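Local atomic coordinates of endoglucanase EG-II (Hypocrea jecorina, PDB entry 3QR3), a protein that catalyses the endo-hydrolysis of 1,4-beta-glucosidic linkages in cellulose, acting as a fungal endoglucanase of glycosyl hydrolase family 5 with a TIM-barrel catalytic domain. Residues V8-F13 with I45-H50; I169-A174 with T205-S210. All blocks are in the same frame, centred on the assembly; numbering follows the deposited sequence.

In the fold
Both contacts belong to the one TIM-barrel domain, but they sample different depths of it. Contact 1 comes first along the chain and joins strand 5-11 of the parallel barrel sheet to helix 44-55, where every touching residue is buried. Contact 2 follows in series, opening only after contact 1 has closed, and sets the C-terminal end of helix 155-171 against the loop between helix 197-201 and strand 214-219, nearer the periphery. Their centres lie about 30 Å apart and their nearest atoms about 17 Å, so the two do not touch. Together they sample two kinds of contact in the barrel: apolar side chains between sheet and helix layer, and a mixed polar and apolar contact where a helix end meets a loop.

Contact 1: residues V8-F13 with I45-H50; sequences VNIAGF and IGQMQH
Ile10 reaches from its strand to Met48 and Gln47 on the helix, and its branches show how a single side chain can bridge the two layers. From the backbone its CB is directed at the helix. There the two branches part: CG2 lies anti to the backbone N, while CG1 takes the place anti to the carbonyl carbon (chi1 -51°) and turns to the methionine. CG1 rests 3.8 Å from CG of Met48 and grazes the sulfur, its distance to SD of Met48 being 4.2 Å. These elements are the first strand of the TIM barrel, 5-11, and the helix 44-55 that leads on to the neighbouring parallel strand 59-64, a beta-alpha-beta crossover whose helix covers the outside of the sheet. One bond further out, the terminal methyl CD1 of Ile10 sits 3.9 Å from CG of Met48, so that the CG methylene of Met48 touches both carbons of the longer branch. The same methyl comes within 4.3 Å of OE1 of Gln47, a loose van der Waals approach; the oxygen's hydrogen bond goes elsewhere, to the backbone N of Gly296. The isoleucine and methionine side chains cross obliquely. The methionine side chain also packs on Phe60 of strand 59-64 and on Leu89 and Cys93 of helix 80-95.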
loop_
_atom_site.group_PDB
_atom_site.type_symbol
_atom_site.label_atom_id
_atom_site.label_comp_id
_atom_site.label_asym_id
_atom_site.label_seq_id
_atom_site.Cartn_x
_atom_site.Cartn_y
_atom_site.Cartn_z
ATOM N N VAL A 8 7.931 -3.237 3.106
ATOM C CA VAL A 8 8.099 -1.812 2.882
ATOM C C VAL A 8 7.521 -1.402 1.533
ATOM O O VAL A 8 7.361 -2.221 0.624
ATOM C CB VAL A 8 9.580 -1.408 2.910
ATOM C CG1 VAL A 8 10.258 -1.915 4.185
ATOM C CG2 VAL A 8 10.271 -1.959 1.690
ATOM N N ASN A 9 7.186 -0.126 1.428
ATOM C CA ASN A 9 6.781 0.473 0.167
ATOM C C ASN A 9 8.004 0.784 -0.685
ATOM O O ASN A 9 8.932 1.430 -0.207
ATOM C CB ASN A 9 6.049 1.772 0.453
ATOM C CG ASN A 9 4.610 1.546 0.863
ATOM O OD1 ASN A 9 3.722 1.592 0.027
ATOM N ND2 ASN A 9 4.379 1.300 2.149
ATOM N N ILE A 10 8.003 0.299 -1.927
ATOM C CA ILE A 10 9.067 0.565 -2.898
ATOM C C ILE A 10 8.521 1.599 -3.871
ATOM O O ILE A 10 7.920 1.253 -4.882
ATOM C CB ILE A 10 9.442 -0.722 -3.668
ATOM C CG1 ILE A 10 9.711 -1.867 -2.681
ATOM C CG2 ILE A 10 10.654 -0.482 -4.581
ATOM C CD1 ILE A 10 10.964 -1.657 -1.822
ATOM N N ALA A 11 8.707 2.871 -3.535
ATOM C CA ALA A 11 8.031 3.970 -4.225
ATOM C C ALA A 11 8.783 4.472 -5.464
ATOM O O ALA A 11 9.959 4.165 -5.659
ATOM C CB ALA A 11 7.775 5.128 -3.244
ATOM N N GLY A 12 8.100 5.263 -6.288
ATOM C CA GLY A 12 8.712 5.849 -7.469
ATOM C C GLY A 12 7.791 5.910 -8.678
ATOM O O GLY A 12 7.738 6.936 -9.381
ATOM N N PHE A 13 7.058 4.828 -8.935
ATOM C CA PHE A 13 6.068 4.847 -10.020
ATOM C C PHE A 13 4.950 5.843 -9.681
ATOM O O PHE A 13 4.106 6.180 -10.528
ATOM C CB PHE A 13 5.486 3.456 -10.292
ATOM C CG PHE A 13 6.307 2.608 -11.252
ATOM C CD1 PHE A 13 6.256 2.831 -12.615
ATOM C CD2 PHE A 13 7.082 1.558 -10.782
ATOM C CE1 PHE A 13 6.986 2.038 -13.498
ATOM C CE2 PHE A 13 7.820 0.765 -11.654
ATOM C CZ PHE A 13 7.772 1.015 -13.020
ATOM N N ILE A 45 14.552 -3.490 -7.189
ATOM C CA ILE A 45 14.586 -4.939 -7.158
ATOM C C ILE A 45 15.736 -5.426 -6.290
ATOM O O ILE A 45 15.577 -6.364 -5.517
ATOM C CB ILE A 45 14.670 -5.533 -8.568
ATOM C CG1 ILE A 45 13.380 -5.203 -9.329
ATOM C CG2 ILE A 45 14.888 -7.034 -8.486
ATOM C CD1 ILE A 45 13.241 -5.889 -10.668
ATOM N N GLY A 46 16.890 -4.774 -6.414
ATOM C CA GLY A 46 18.014 -5.043 -5.540
ATOM C C GLY A 46 17.681 -4.747 -4.088
ATOM O O GLY A 46 18.113 -5.469 -3.192
ATOM N N GLN A 47 16.915 -3.685 -3.847
ATOM C CA GLN A 47 16.485 -3.378 -2.481
ATOM C C GLN A 47 15.616 -4.508 -1.942
ATOM O O GLN A 47 15.851 -5.020 -0.841
ATOM C CB GLN A 47 15.704 -2.062 -2.414
ATOM C CG GLN A 47 16.538 -0.806 -2.546
ATOM C CD GLN A 47 15.677 0.439 -2.648
ATOM O OE1 GLN A 47 14.622 0.528 -2.013
ATOM N NE2 GLN A 47 16.114 1.403 -3.453
ATOM N N MET A 48 14.608 -4.897 -2.713
ATOM C CA MET A 48 13.707 -5.969 -2.278
ATOM C C MET A 48 14.469 -7.256 -1.945
ATOM O O MET A 48 14.162 -7.933 -0.966
ATOM C CB MET A 48 12.630 -6.243 -3.330
ATOM C CG MET A 48 11.572 -5.139 -3.438
ATOM S SD MET A 48 10.165 -5.608 -4.467
ATOM C CE MET A 48 10.919 -5.599 -6.092
ATOM N N GLN A 49 15.470 -7.586 -2.755
ATOM C CA GLN A 49 16.231 -8.813 -2.530
ATOM C C GLN A 49 16.948 -8.755 -1.176
ATOM O O GLN A 49 16.952 -9.726 -0.422
ATOM C CB GLN A 49 17.226 -9.051 -3.668
ATOM C CG GLN A 49 18.006 -10.347 -3.545
ATOM C CD GLN A 49 19.102 -10.468 -4.587
ATOM O OE1 GLN A 49 19.396 -11.561 -5.069
ATOM N NE2 GLN A 49 19.717 -9.339 -4.937
ATOM N N HIS A 50 17.543 -7.608 -0.875
ATOM C CA HIS A 50 18.132 -7.366 0.438
ATOM C C HIS A 50 17.098 -7.497 1.563
ATOM O O HIS A 50 17.341 -8.163 2.568
ATOM C CB HIS A 50 18.781 -5.979 0.473
ATOM C CG HIS A 50 18.848 -5.372 1.838
ATOM N ND1 HIS A 50 19.703 -5.834 2.820
ATOM C CD2 HIS A 50 18.174 -4.333 2.386
ATOM C CE1 HIS A 50 19.550 -5.107 3.912
ATOM N NE2 HIS A 50 18.626 -4.190 3.676
#

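Contact 2: residues I169-A174 with T205-S210; sequences IRNAGA and TNPDGS
Arg170 lies crosswise to Pro207, its side chain and the proline ring meeting at about a right angle where a Schellman motif, with Gly173 at positive phi, ends helix 155-171 of the TIM barrel beside the type I turn Asn206-Gly209. The ring presents CD to the foot of the arginine: CG of Arg170 is 3.6 Å from CD of Pro207, and CB of Arg170 touches both CD and CG of the ring. Asn171 slides past the ring in the opposite direction, with OD1 of Asn171 3.9 Å from CG of Pro207. Further along, the arginine chain bends at chi2 (-54°), carrying the guanidinium past Asn206. The amide of Asn206 approaches the guanidinium at its edge, the two planes 49° apart; as modelled, ND2 of Asn206 stands 2.8 Å from NE of Arg170, but which end of the amide faces the arginine is doubtful. Through NH1 the guanidinium of Arg170 reaches back to its own helix end, donating to O of Ala174 at 2.8 Å, an acceptor almost in the guanidinium plane. The same NH1 also bonds the carbonyl O of Gln177. With an alanine here, the carbonyl oxygens of Ala174 and Gln177 would probably be left without their shared donor and Pro207 with less to rest against. At the far end of the loop Asp208 makes an Asx turn, its OD1 accepting from the backbone N of Ser210, just past the type I turn, from above the carboxylate plane, and from OG of Ser210 at 2.6 Å through its syn lone pair.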
loop_
_atom_site.group_PDB
_atom_site.type_symbol
_atom_site.label_atom_id
_atom_site.label_comp_id
_atom_site.label_asym_id
_atom_site.label_seq_id
_atom_site.Cartn_x
_atom_site.Cartn_y
_atom_site.Cartn_z
ATOM N N ILE A 169 -12.803 -7.684 -10.079
ATOM C CA ILE A 169 -11.554 -8.409 -9.905
ATOM C C ILE A 169 -11.828 -9.916 -9.887
ATOM O O ILE A 169 -11.128 -10.686 -10.532
ATOM C CB ILE A 169 -10.854 -7.987 -8.601
ATOM C CG1 ILE A 169 -10.373 -6.536 -8.711
ATOM C CG2 ILE A 169 -9.714 -8.937 -8.270
ATOM C CD1 ILE A 169 -9.739 -6.004 -7.448
ATOM N N ARG A 170 -12.859 -10.320 -9.153
ATOM C CA ARG A 170 -13.218 -11.729 -9.043
ATOM C C ARG A 170 -13.734 -12.293 -10.374
ATOM O O ARG A 170 -13.358 -13.398 -10.774
ATOM C CB ARG A 170 -14.262 -11.935 -7.936
ATOM C CG ARG A 170 -13.783 -11.600 -6.518
ATOM C CD ARG A 170 -12.496 -12.339 -6.135
ATOM N NE ARG A 170 -12.174 -12.159 -4.718
ATOM C CZ ARG A 170 -10.957 -12.265 -4.189
ATOM N NH1 ARG A 170 -9.903 -12.536 -4.950
ATOM N NH2 ARG A 170 -10.788 -12.083 -2.893
ATOM N N ASN A 171 -14.602 -11.533 -11.043
ATOM C CA ASN A 171 -15.146 -11.935 -12.336
ATOM C C ASN A 171 -14.088 -12.048 -13.430
ATOM O O ASN A 171 -14.293 -12.750 -14.418
ATOM C CB ASN A 171 -16.245 -10.964 -12.792
ATOM C CG ASN A 171 -17.548 -11.136 -12.012
ATOM O OD1 ASN A 171 -17.706 -12.064 -11.224
ATOM N ND2 ASN A 171 -18.482 -10.227 -12.232
ATOM N N ALA A 172 -12.962 -11.360 -13.257
ATOM C CA ALA A 172 -11.873 -11.433 -14.231
ATOM C C ALA A 172 -11.009 -12.673 -14.019
ATOM O O ALA A 172 -10.071 -12.921 -14.776
ATOM C CB ALA A 172 -11.018 -10.187 -14.159
ATOM N N GLY A 173 -11.311 -13.442 -12.979
ATOM C CA GLY A 173 -10.574 -14.670 -12.719
ATOM C C GLY A 173 -9.595 -14.597 -11.559
ATOM O O GLY A 173 -8.989 -15.605 -11.194
ATOM N N ALA A 174 -9.430 -13.413 -10.968
ATOM C CA ALA A 174 -8.532 -13.277 -9.817
ATOM C C ALA A 174 -9.260 -13.651 -8.532
ATOM O O ALA A 174 -9.660 -12.788 -7.745
ATOM C CB ALA A 174 -7.948 -11.856 -9.729
ATOM N N THR A 205 -18.663 -7.842 -0.461
ATOM C CA THR A 205 -18.468 -9.279 -0.505
ATOM C C THR A 205 -17.970 -9.742 -1.859
ATOM O O THR A 205 -18.124 -9.045 -2.846
ATOM C CB THR A 205 -19.799 -10.050 -0.254
ATOM O OG1 THR A 205 -20.744 -9.741 -1.293
ATOM C CG2 THR A 205 -20.388 -9.717 1.119
ATOM N N ASN A 206 -17.403 -10.942 -1.890
ATOM C CA ASN A 206 -17.139 -11.656 -3.130
ATOM C C ASN A 206 -18.471 -12.059 -3.759
ATOM O O ASN A 206 -19.492 -12.083 -3.075
ATOM C CB ASN A 206 -16.331 -12.923 -2.840
ATOM C CG ASN A 206 -15.000 -12.629 -2.159
ATOM O OD1 ASN A 206 -14.734 -13.101 -1.051
ATOM N ND2 ASN A 206 -14.164 -11.855 -2.823
ATOM N N PRO A 207 -18.463 -12.393 -5.055
ATOM C CA PRO A 207 -19.679 -12.847 -5.744
ATOM C C PRO A 207 -20.425 -13.949 -4.994
ATOM O O PRO A 207 -21.659 -13.962 -5.025
ATOM C CB PRO A 207 -19.138 -13.385 -7.066
ATOM C CG PRO A 207 -17.928 -12.500 -7.338
ATOM C CD PRO A 207 -17.328 -12.221 -5.984
ATOM N N ASP A 208 -19.701 -14.851 -4.336
ATOM C CA ASP A 208 -20.347 -15.955 -3.620
ATOM C C ASP A 208 -20.941 -15.534 -2.275
ATOM O O ASP A 208 -21.434 -16.369 -1.527
ATOM C CB ASP A 208 -19.384 -17.148 -3.444
ATOM C CG ASP A 208 -18.239 -16.860 -2.467
ATOM O OD1 ASP A 208 -18.190 -15.753 -1.888
ATOM O OD2 ASP A 208 -17.385 -17.755 -2.273
ATOM N N GLY A 209 -20.887 -14.242 -1.969
ATOM C CA GLY A 209 -21.427 -13.733 -0.718
ATOM C C GLY A 209 -20.484 -13.747 0.480
ATOM O O GLY A 209 -20.817 -13.209 1.540
ATOM N N SER A 210 -19.314 -14.365 0.329
ATOM C CA SER A 210 -18.324 -14.414 1.412
ATOM C C SER A 210 -17.529 -13.110 1.510
ATOM O O SER A 210 -17.600 -12.268 0.614
ATOM C CB SER A 210 -17.357 -15.587 1.211
ATOM O OG SER A 210 -16.538 -15.391 0.063
#